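Local coordinates for protein serine protease inhibitor (Schistosoma haematobium, PDB 3STO) that probably inhibits serine endopeptidases as a member of the serpin family, whose inhibitory members trap target proteases through a large conformational change, at residues A[40-45]-A[190-195]. Sequence-based numbering, arbitrary orientation.
Sequences LTCPLG and NVFYFR
Cys42 and Phe192 make the main apolar contact. The sulfur of Cys42 sits over one face of the Phe192 ring, a sulfur-aromatic contact. Its SG is 3.2 Å from the ring centroid and 18° off the ring normal. It lies closer to CG and CD2 than to CZ. On Phe192 the side chain runs with CG anti to the backbone N (chi1 -157°), which carries the ring toward Cys42, and chi2 of -91° turns its face to the sulfur. The CB atoms of the two residues also meet, at 3.8 Å.

The same sulfur has a polar role. Cys42 is the N-cap of helix 43-55, and its SG accepts the backbone N-H of Gly45 at 3.5 Å. One thiol thus caps the helix and packs on the ring.

Asn190 meets Gly45 through its flat amide. OD1 lies 3.3 Å from Gly45 CA. ND2 comes within 3.2 Å of Gly45 O, but the angle is too poor for a hydrogen bond. Gln342 NE2 bonds to both Asn190 OD1 and Cys42 O and so bridges the two segments, while Asn190 ND2 has a weak bond to Thr119 OG1.

The contact is buried near the centre of the serpin fold. By analogy with other serpins this is the shutter region, where sheet A opens to take in the reactive-centre loop, and Gln342 of strand 339-348 joins its polar cluster. The start of helix 43-55 is set against strand 186-197, which runs antiparallel to 112-124 and parallel to 339-348. Val115 and Ile117 of strand 112-124 pack on Phe192, and Ile394 of strand 392-399 touches both Phe192 and Leu44.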
loop_
_atom_site.group_PDB
_atom_site.type_symbol
_atom_site.label_atom_id
_atom_site.label_comp_id
_atom_site.label_asym_id
_atom_site.label_seq_id
_atom_site.Cartn_x
_atom_site.Cartn_y
_atom_site.Cartn_z
ATOM N N LEU A 40 -4.348 3.159 6.284
ATOM C CA LEU A 40 -3.194 2.411 5.796
ATOM C C LEU A 40 -3.477 1.958 4.356
ATOM O O LEU A 40 -4.510 1.365 4.088
ATOM C CB LEU A 40 -2.953 1.207 6.717
ATOM C CG LEU A 40 -1.919 0.158 6.348
ATOM C CD1 LEU A 40 -0.588 0.812 6.145
ATOM C CD2 LEU A 40 -1.825 -0.926 7.403
ATOM N N THR A 41 -2.581 2.267 3.429
ATOM C CA THR A 41 -2.718 1.775 2.072
ATOM C C THR A 41 -1.400 1.606 1.289
ATOM O O THR A 41 -0.422 2.332 1.499
ATOM C CB THR A 41 -3.644 2.693 1.226
ATOM O OG1 THR A 41 -4.077 1.992 0.049
ATOM C CG2 THR A 41 -2.903 3.996 0.837
ATOM N N CYS A 42 -1.433 0.676 0.331
ATOM C CA CYS A 42 -0.351 0.478 -0.639
ATOM C C CYS A 42 -0.772 0.663 -2.115
ATOM O O CYS A 42 -1.298 -0.253 -2.758
ATOM C CB CYS A 42 0.270 -0.896 -0.447
ATOM S SG CYS A 42 1.163 -1.347 -1.953
ATOM N N PRO A 43 -0.523 1.847 -2.662
ATOM C CA PRO A 43 -1.059 2.249 -3.977
ATOM C C PRO A 43 -0.595 1.419 -5.165
ATOM O O PRO A 43 -1.334 1.346 -6.162
ATOM C CB PRO A 43 -0.569 3.693 -4.136
ATOM C CG PRO A 43 -0.184 4.120 -2.769
ATOM C CD PRO A 43 0.237 2.925 -2.012
ATOM N N LEU A 44 0.588 0.808 -5.081
ATOM C CA LEU A 44 1.107 0.029 -6.221
ATOM C C LEU A 44 0.422 -1.337 -6.340
ATOM O O LEU A 44 0.348 -1.924 -7.403
ATOM C CB LEU A 44 2.641 -0.131 -6.162
ATOM C CG LEU A 44 3.480 1.145 -6.265
ATOM C CD1 LEU A 44 4.958 0.799 -6.321
ATOM C CD2 LEU A 44 3.103 1.983 -7.470
ATOM N N GLY A 45 -0.054 -1.850 -5.225
ATOM C CA GLY A 45 -0.810 -3.070 -5.242
ATOM C C GLY A 45 -2.144 -2.893 -5.934
ATOM O O GLY A 45 -2.630 -3.834 -6.542
ATOM N N ASN A 190 -6.081 -7.821 -3.085
ATOM C CA ASN A 190 -4.669 -7.440 -3.083
ATOM C C ASN A 190 -4.006 -7.473 -1.679
ATOM O O ASN A 190 -4.555 -7.005 -0.687
ATOM C CB ASN A 190 -4.424 -6.081 -3.776
ATOM C CG ASN A 190 -2.928 -5.711 -3.793
ATOM O OD1 ASN A 190 -2.454 -4.878 -3.010
ATOM N ND2 ASN A 190 -2.179 -6.373 -4.661
ATOM N N VAL A 191 -2.833 -8.081 -1.631
ATOM C CA VAL A 191 -2.023 -8.167 -0.438
ATOM C C VAL A 191 -0.654 -7.554 -0.725
ATOM O O VAL A 191 0.002 -7.878 -1.731
ATOM C CB VAL A 191 -1.816 -9.628 0.004
ATOM C CG1 VAL A 191 -0.753 -9.710 1.092
ATOM C CG2 VAL A 191 -3.130 -10.245 0.465
ATOM N N PHE A 192 -0.214 -6.660 0.146
ATOM C CA PHE A 192 1.115 -6.089 -0.039
ATOM C C PHE A 192 1.927 -6.220 1.232
ATOM O O PHE A 192 1.701 -5.510 2.219
ATOM C CB PHE A 192 1.026 -4.635 -0.461
ATOM C CG PHE A 192 2.243 -4.134 -1.184
ATOM C CD1 PHE A 192 3.299 -3.544 -0.478
ATOM C CD2 PHE A 192 2.319 -4.223 -2.580
ATOM C CE1 PHE A 192 4.414 -3.063 -1.167
ATOM C CE2 PHE A 192 3.418 -3.737 -3.279
ATOM C CZ PHE A 192 4.470 -3.153 -2.582
ATOM N N TYR A 193 2.870 -7.147 1.189
ATOM C CA TYR A 193 3.643 -7.491 2.371
ATOM C C TYR A 193 5.063 -6.932 2.255
ATOM O O TYR A 193 5.831 -7.297 1.354
ATOM C CB TYR A 193 3.656 -9.017 2.548
ATOM C CG TYR A 193 4.167 -9.545 3.871
ATOM C CD1 TYR A 193 3.469 -9.336 5.041
ATOM C CD2 TYR A 193 5.336 -10.297 3.933
ATOM C CE1 TYR A 193 3.931 -9.854 6.256
ATOM C CE2 TYR A 193 5.811 -10.816 5.130
ATOM C CZ TYR A 193 5.102 -10.599 6.288
ATOM O OH TYR A 193 5.576 -11.119 7.482
ATOM N N PHE A 194 5.385 -6.042 3.183
ATOM C CA PHE A 194 6.718 -5.513 3.328
ATOM C C PHE A 194 7.342 -6.035 4.621
ATOM O O PHE A 194 6.701 -6.060 5.652
ATOM C CB PHE A 194 6.671 -3.982 3.342
ATOM C CG PHE A 194 8.019 -3.346 3.388
ATOM C CD1 PHE A 194 8.713 -3.241 4.594
ATOM C CD2 PHE A 194 8.617 -2.877 2.219
ATOM C CE1 PHE A 194 9.983 -2.642 4.646
ATOM C CE2 PHE A 194 9.876 -2.284 2.249
ATOM C CZ PHE A 194 10.569 -2.169 3.466
ATOM N N ARG A 195 8.606 -6.431 4.565
ATOM C CA ARG A 195 9.296 -6.933 5.744
ATOM C C ARG A 195 10.815 -6.706 5.678
ATOM O O ARG A 195 11.488 -7.112 4.722
ATOM C CB ARG A 195 8.977 -8.408 5.957
ATOM C CG ARG A 195 9.627 -8.997 7.198
ATOM C CD ARG A 195 10.225 -10.378 6.900
ATOM N NE ARG A 195 9.349 -11.481 7.279
ATOM C CZ ARG A 195 9.403 -12.692 6.733
ATOM N NH1 ARG A 195 10.283 -12.935 5.769
ATOM N NH2 ARG A 195 8.573 -13.655 7.133
#